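Local coordinates for uncharacterized protein (Borrelia turicatae, PDB 5VJ4) that is of unknown function but is probably a surface lipoprotein that may bind lipid, encoded by a gene differentially regulated during tick-mammal transmission of relapsing fever spirochetes, at residues A[93-96]-A[97-100]; A[105-108]-A[109-113]; A[146-150]-A[151-155]. All coordinates share one frame; numbering follows the deposited sequence.

Interaction 1: A[93-96]-A[97-100]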
loop_
_atom_site.group_PDB
_atom_site.type_symbol
_atom_site.label_atom_id
_atom_site.label_comp_id
_atom_site.label_asym_id
_atom_site.label_seq_id
_atom_site.Cartn_x
_atom_site.Cartn_y
_atom_site.Cartn_z
ATOM N N GLU A 93 3.455 -26.376 -25.077
ATOM C CA GLU A 93 2.753 -27.151 -24.049
ATOM C C GLU A 93 2.825 -26.466 -22.679
ATOM O O GLU A 93 1.919 -26.634 -21.862
ATOM C CB GLU A 93 3.281 -28.590 -23.968
ATOM N N ALA A 94 3.890 -25.697 -22.438
ATOM C CA ALA A 94 4.026 -24.929 -21.196
ATOM C C ALA A 94 2.991 -23.811 -21.080
ATOM O O ALA A 94 2.566 -23.482 -19.967
ATOM C CB ALA A 94 5.428 -24.373 -21.037
ATOM N N LEU A 95 2.577 -23.245 -22.218
ATOM C CA LEU A 95 1.532 -22.216 -22.220
ATOM C C LEU A 95 0.116 -22.731 -22.399
ATOM O O LEU A 95 -0.816 -21.941 -22.465
ATOM C CB LEU A 95 1.841 -21.094 -23.203
ATOM C CG LEU A 95 2.586 -19.925 -22.537
ATOM C CD1 LEU A 95 3.934 -20.349 -21.987
ATOM C CD2 LEU A 95 2.783 -18.743 -23.472
ATOM N N ALA A 96 -0.029 -24.055 -22.439
ATOM C CA ALA A 96 -1.318 -24.703 -22.664
ATOM C C ALA A 96 -2.360 -24.467 -21.567
ATOM O O ALA A 96 -3.567 -24.574 -21.803
ATOM C CB ALA A 96 -1.130 -26.182 -22.922
ATOM N N TYR A 97 -1.908 -24.113 -20.378
ATOM C CA TYR A 97 -2.845 -23.845 -19.283
ATOM C C TYR A 97 -3.569 -22.495 -19.438
ATOM O O TYR A 97 -4.495 -22.198 -18.651
ATOM C CB TYR A 97 -2.132 -23.933 -17.914
ATOM C CG TYR A 97 -1.219 -22.758 -17.629
ATOM C CD1 TYR A 97 0.042 -22.664 -18.248
ATOM C CD2 TYR A 97 -1.623 -21.715 -16.760
ATOM C CE1 TYR A 97 0.875 -21.575 -18.014
ATOM C CE2 TYR A 97 -0.786 -20.617 -16.524
ATOM C CZ TYR A 97 0.459 -20.557 -17.148
ATOM O OH TYR A 97 1.295 -19.491 -16.928
ATOM N N LEU A 98 -3.162 -21.694 -20.434
ATOM C CA LEU A 98 -3.611 -20.311 -20.511
ATOM C C LEU A 98 -5.027 -20.046 -21.044
ATOM O O LEU A 98 -5.810 -19.321 -20.403
ATOM C CB LEU A 98 -2.565 -19.435 -21.189
ATOM C CG LEU A 98 -1.493 -18.968 -20.205
ATOM C CD1 LEU A 98 -0.502 -18.019 -20.857
ATOM C CD2 LEU A 98 -2.117 -18.300 -19.000
ATOM N N ASN A 99 -5.350 -20.611 -22.204
ATOM C CA ASN A 99 -6.736 -20.558 -22.752
ATOM C C ASN A 99 -7.264 -19.144 -23.076
ATOM O O ASN A 99 -8.471 -18.933 -23.167
ATOM C CB ASN A 99 -7.748 -21.279 -21.819
ATOM C CG ASN A 99 -7.395 -22.741 -21.545
ATOM O OD1 ASN A 99 -6.756 -23.426 -22.355
ATOM N ND2 ASN A 99 -7.845 -23.234 -20.396
ATOM N N GLU A 100 -6.354 -18.189 -23.250
ATOM C CA GLU A 100 -6.705 -16.787 -23.465
ATOM C C GLU A 100 -5.616 -16.069 -24.209
ATOM O O GLU A 100 -4.445 -16.112 -23.821
ATOM C CB GLU A 100 -6.963 -16.052 -22.159
ATOM C CG GLU A 100 -8.431 -15.774 -21.882
ATOM C CD GLU A 100 -8.631 -14.612 -20.929
ATOM O OE1 GLU A 100 -7.824 -13.647 -20.973
ATOM O OE2 GLU A 100 -9.604 -14.665 -20.140
#
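Tyr97 sets its ring against the backbone of Ala94. Its CG stands between the backbone N and the carbonyl carbon (chi1 73°), which turns the ring back along the chain. The carbonyl oxygen Ala94 O then lies at the ring edge, in plane, 3.2 Å from Tyr97 CD1. The phenol end continues to helix 145-171, where Tyr97 OH is hydrogen-bonded to the backbone oxygen of Leu160.

Leu98 follows and gives the one hydrogen bond between the two segments. Leu98 N lies 3.1 Å from Leu95 O, with an N-H...O angle of 154°. This is the i to i+3 bond of the second turn. Lys122 NZ of helix 118-128 also bonds to Leu95 O. The Leu98 side chain runs beside that of Leu95, pointing the same way, with Leu98 CD1 4.0 Å from Leu95 CG. Leu98 CG also sits over one face of the Tyr97 ring, toward its rim.

Asn99 OD1 comes near Ala96 O, but both are acceptors and they do not bond.

The arrangement is two overlapping type I beta turns, Glu93 to Ala96 and Leu95 to Leu98, in the loop before helix 105-114.

Interaction 2: A[105-108]-A[109-113]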
loop_
_atom_site.group_PDB
_atom_site.type_symbol
_atom_site.label_atom_id
_atom_site.label_comp_id
_atom_site.label_asym_id
_atom_site.label_seq_id
_atom_site.Cartn_x
_atom_site.Cartn_y
_atom_site.Cartn_z
ATOM N N PRO A 105 -8.573 -8.735 -34.477
ATOM C CA PRO A 105 -8.038 -9.209 -35.749
ATOM C C PRO A 105 -6.947 -8.340 -36.338
ATOM O O PRO A 105 -6.006 -8.912 -36.855
ATOM C CB PRO A 105 -9.261 -9.269 -36.651
ATOM C CG PRO A 105 -10.411 -9.362 -35.710
ATOM C CD PRO A 105 -10.020 -8.516 -34.543
ATOM N N LYS A 106 -7.029 -7.014 -36.265
ATOM C CA LYS A 106 -5.911 -6.223 -36.820
ATOM C C LYS A 106 -4.626 -6.476 -36.042
ATOM O O LYS A 106 -3.555 -6.570 -36.641
ATOM C CB LYS A 106 -6.213 -4.729 -37.001
ATOM C CG LYS A 106 -7.306 -4.275 -36.062
ATOM C CD LYS A 106 -7.880 -2.940 -36.498
ATOM C CE LYS A 106 -9.165 -2.622 -35.732
ATOM N NZ LYS A 106 -9.767 -1.360 -36.250
ATOM N N LEU A 107 -4.755 -6.619 -34.723
ATOM C CA LEU A 107 -3.608 -6.932 -33.884
ATOM C C LEU A 107 -3.035 -8.291 -34.219
ATOM O O LEU A 107 -1.826 -8.452 -34.284
ATOM C CB LEU A 107 -3.969 -6.892 -32.409
ATOM C CG LEU A 107 -2.815 -7.185 -31.427
ATOM C CD1 LEU A 107 -1.599 -6.306 -31.664
ATOM C CD2 LEU A 107 -3.300 -7.037 -30.005
ATOM N N ILE A 108 -3.905 -9.265 -34.433
ATOM C CA ILE A 108 -3.434 -10.556 -34.809
ATOM C C ILE A 108 -2.676 -10.464 -36.135
ATOM O O ILE A 108 -1.681 -11.143 -36.340
ATOM C CB ILE A 108 -4.583 -11.513 -35.002
ATOM C CG1 ILE A 108 -5.319 -11.681 -33.684
ATOM C CG2 ILE A 108 -4.068 -12.836 -35.602
ATOM C CD1 ILE A 108 -6.016 -13.008 -33.486
ATOM N N ALA A 109 -3.153 -9.627 -37.041
ATOM C CA ALA A 109 -2.523 -9.532 -38.327
ATOM C C ALA A 109 -1.102 -9.029 -38.160
ATOM O O ALA A 109 -0.165 -9.621 -38.710
ATOM C CB ALA A 109 -3.311 -8.638 -39.240
ATOM N N LEU A 110 -0.942 -7.978 -37.361
ATOM C CA LEU A 110 0.384 -7.443 -37.061
ATOM C C LEU A 110 1.311 -8.491 -36.405
ATOM O O LEU A 110 2.470 -8.636 -36.802
ATOM C CB LEU A 110 0.264 -6.190 -36.209
ATOM C CG LEU A 110 1.543 -5.562 -35.687
ATOM C CD1 LEU A 110 2.395 -5.055 -36.843
ATOM C CD2 LEU A 110 1.204 -4.447 -34.703
ATOM N N LEU A 111 0.794 -9.242 -35.437
ATOM C CA LEU A 111 1.613 -10.268 -34.804
ATOM C C LEU A 111 2.047 -11.338 -35.792
ATOM O O LEU A 111 3.176 -11.818 -35.706
ATOM C CB LEU A 111 0.938 -10.888 -33.574
ATOM C CG LEU A 111 0.521 -9.982 -32.394
ATOM C CD1 LEU A 111 -0.302 -10.764 -31.374
ATOM C CD2 LEU A 111 1.711 -9.316 -31.714
ATOM N N ASP A 112 1.166 -11.679 -36.738
ATOM C CA ASP A 112 1.479 -12.634 -37.817
ATOM C C ASP A 112 2.561 -12.070 -38.729
ATOM O O ASP A 112 3.538 -12.750 -39.036
ATOM C CB ASP A 112 0.228 -12.984 -38.613
ATOM C CG ASP A 112 -0.595 -14.102 -37.975
ATOM O OD1 ASP A 112 -0.189 -14.639 -36.922
ATOM O OD2 ASP A 112 -1.657 -14.451 -38.548
ATOM N N ASP A 113 2.413 -10.804 -39.100
ATOM C CA ASP A 113 3.458 -10.076 -39.826
ATOM C C ASP A 113 4.818 -10.108 -39.114
ATOM O O ASP A 113 5.838 -9.928 -39.750
ATOM C CB ASP A 113 3.009 -8.623 -39.999
ATOM C CG ASP A 113 3.799 -7.871 -41.032
ATOM O OD1 ASP A 113 4.565 -8.516 -41.785
ATOM O OD2 ASP A 113 3.633 -6.623 -41.094
#
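Ile108 lies alongside Asp112, one helical turn further on, and the two side chains point the same way. CG2 is the branch that approaches: it is anti to the backbone N of Ile108 and comes 4.1 Å from Asp112 OD2. The contact is loose, a methyl beside a carboxylate. The backbone bond between the same two residues is firmer: Asp112 N to Ile108 O, 2.9 Å.

Leu107 and Leu111 repeat this spacing on the buried side. Leu107 CD1 stands 4.3 Å from Leu111 CG. Leu111 carries its CG beside its own backbone N (chi1 -58°), and this brings CG to 3.4 Å from Leu107 O. That same oxygen accepts Leu111 N at 3.0 Å.

Ala109 N to Pro105 O and Leu110 N to Lys106 O complete four successive i to i+4 bonds, the pattern of an alpha helix. Helix 133-141 packs on the buried side: Leu107 touches Ile136, Leu110 touches Tyr137 and Leu111 touches Leu140. Val102, in the preceding loop, touches Leu107, Ile108 and Leu111.

The chemistry implies an amphipathic helix. Backbone bonds hold the turn itself, leucines supply its inner side, and Lys106, Ala109 and Asp112 are exposed.

Interaction 3: A[146-150]-A[151-155]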
loop_
_atom_site.group_PDB
_atom_site.type_symbol
_atom_site.label_atom_id
_atom_site.label_comp_id
_atom_site.label_asym_id
_atom_site.label_seq_id
_atom_site.Cartn_x
_atom_site.Cartn_y
_atom_site.Cartn_z
ATOM N N ASP A 146 11.946 -7.621 -34.644
ATOM C CA ASP A 146 13.169 -8.054 -33.987
ATOM C C ASP A 146 13.063 -7.745 -32.474
ATOM O O ASP A 146 13.169 -8.646 -31.618
ATOM C CB ASP A 146 14.385 -7.387 -34.638
ATOM N N VAL A 147 12.787 -6.481 -32.170
ATOM C CA VAL A 147 12.722 -6.006 -30.791
ATOM C C VAL A 147 11.550 -6.650 -30.051
ATOM O O VAL A 147 11.721 -7.238 -28.992
ATOM C CB VAL A 147 12.655 -4.476 -30.691
ATOM C CG1 VAL A 147 13.176 -4.057 -29.346
ATOM C CG2 VAL A 147 13.493 -3.804 -31.782
ATOM N N VAL A 148 10.365 -6.588 -30.630
ATOM C CA VAL A 148 9.197 -7.154 -29.977
ATOM C C VAL A 148 9.420 -8.608 -29.558
ATOM O O VAL A 148 9.196 -8.966 -28.397
ATOM C CB VAL A 148 7.964 -7.005 -30.856
ATOM C CG1 VAL A 148 6.806 -7.859 -30.342
ATOM C CG2 VAL A 148 7.582 -5.538 -30.871
ATOM N N ILE A 149 9.897 -9.431 -30.483
ATOM C CA ILE A 149 10.099 -10.842 -30.179
ATOM C C ILE A 149 11.139 -11.024 -29.070
ATOM O O ILE A 149 10.958 -11.847 -28.166
ATOM C CB ILE A 149 10.549 -11.656 -31.424
ATOM C CG1 ILE A 149 9.453 -11.709 -32.511
ATOM C CG2 ILE A 149 10.987 -13.066 -31.010
ATOM C CD1 ILE A 149 8.423 -12.833 -32.346
ATOM N N GLU A 150 12.222 -10.257 -29.124
ATOM C CA GLU A 150 13.304 -10.533 -28.200
ATOM C C GLU A 150 13.121 -9.917 -26.814
ATOM O O GLU A 150 13.424 -10.552 -25.824
ATOM C CB GLU A 150 14.658 -10.162 -28.787
ATOM C CG GLU A 150 15.637 -11.314 -28.638
ATOM C CD GLU A 150 17.005 -10.885 -28.134
ATOM O OE1 GLU A 150 17.387 -9.700 -28.325
ATOM O OE2 GLU A 150 17.695 -11.743 -27.535
ATOM N N LYS A 151 12.585 -8.704 -26.753
ATOM C CA LYS A 151 12.444 -7.969 -25.499
ATOM C C LYS A 151 11.069 -8.028 -24.887
ATOM O O LYS A 151 10.940 -7.861 -23.685
ATOM C CB LYS A 151 12.826 -6.517 -25.702
ATOM C CG LYS A 151 14.271 -6.345 -26.167
ATOM C CD LYS A 151 15.297 -6.873 -25.168
ATOM C CE LYS A 151 16.598 -6.087 -25.284
ATOM N NZ LYS A 151 17.670 -6.594 -24.384
ATOM N N ILE A 152 10.035 -8.245 -25.698
ATOM C CA ILE A 152 8.705 -8.368 -25.133
ATOM C C ILE A 152 8.265 -9.810 -25.022
ATOM O O ILE A 152 7.933 -10.288 -23.922
ATOM C CB ILE A 152 7.664 -7.529 -25.876
ATOM C CG1 ILE A 152 8.130 -6.080 -26.004
ATOM C CG2 ILE A 152 6.310 -7.613 -25.179
ATOM C CD1 ILE A 152 8.504 -5.443 -24.686
ATOM N N ILE A 153 8.300 -10.517 -26.140
ATOM C CA ILE A 153 7.633 -11.812 -26.178
ATOM C C ILE A 153 8.434 -12.910 -25.459
ATOM O O ILE A 153 7.906 -13.581 -24.576
ATOM C CB ILE A 153 7.215 -12.200 -27.609
ATOM C CG1 ILE A 153 6.440 -11.037 -28.236
ATOM C CG2 ILE A 153 6.427 -13.496 -27.575
ATOM C CD1 ILE A 153 5.444 -11.392 -29.295
ATOM N N LYS A 154 9.707 -13.062 -25.809
ATOM C CA LYS A 154 10.559 -14.088 -25.184
ATOM C C LYS A 154 10.562 -14.014 -23.650
ATOM O O LYS A 154 10.239 -15.035 -23.009
ATOM C CB LYS A 154 11.977 -14.098 -25.769
ATOM C CG LYS A 154 12.137 -14.900 -27.061
ATOM C CD LYS A 154 13.588 -14.849 -27.546
ATOM C CE LYS A 154 13.846 -15.717 -28.772
ATOM N NZ LYS A 154 15.157 -15.365 -29.387
ATOM N N PRO A 155 10.847 -12.820 -23.060
ATOM C CA PRO A 155 10.797 -12.722 -21.582
ATOM C C PRO A 155 9.440 -13.069 -21.007
ATOM O O PRO A 155 9.368 -13.840 -20.037
ATOM C CB PRO A 155 11.123 -11.260 -21.299
ATOM C CG PRO A 155 11.892 -10.827 -22.492
ATOM C CD PRO A 155 11.222 -11.524 -23.645
#
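Ile153 packs back against Val148, five residues earlier in the chain. Its CB lies 3.8 Å from Ile149 O and almost as close to Val148 O. CG1 is beside the backbone N of Ile153 (chi1 -51°), and from there it reaches both the oxygen and the side chain of Val148. It stands 3.5 Å from Val148 O and 3.8 Å from Val148 CG1. At the tip, Ile153 CD1 comes 3.9 Å from the same Val148 CG1. One valine methyl thus meets both carbons of the longer isoleucine branch, the side chains lying at a slant to each other.

Val148 O accepts two backbone donors. Ile152 N and Ile153 N each lie 2.9 Å from it. Ile153 N makes the straighter bond, with an N-H...O angle of 158°. Lys154 N then bonds to Ile149 O, again five residues back. These i to i+5 bonds mark a wider pi-type turn within helix 145-171. The short axes of 146-150 and 151-155 differ by 25°.

Pro155 comes next and has no N-H to give. Its CD instead lies 3.2 Å from Glu150 O, and the helix is kinked there.

On the exposed side Lys154 runs extended beyond CG, past Ile149 O to Glu150. Its NZ ends 4.1 Å from Glu150 CG. The carboxylate of Glu150 does not touch the amino groups of Lys151 or Lys154, though their opposite charges may still attract weakly.

The inner side faces two other helices. Ile152 touches Ile124 and Ile127 of helix 118-128, and Phe210 of helix 207-214. Ile153 also rests on Ile124, while Pro155 meets Val214 of helix 207-214.

Overall arrangement
The three interactions follow one another along the chain. Interaction 1 is a surface contact in a loop, while interactions 2 and 3 are partly buried and lie within helices. Interactions 1 and 3 share neighbours: both touch helix 118-128, and the loop of interaction 1 also rests on helix 145-171, which carries interaction 3. Interaction 2 packs on helix 133-141. Interactions 2 and 3 come nearest, at about 5 Å between nearest atoms, without touching; Val116 meets side chains of both. Hydrogen-bond spacing also differs: i to i+3 in interaction 1, i to i+4 in interaction 2, and a mixture of i to i+4 and i to i+5 in interaction 3.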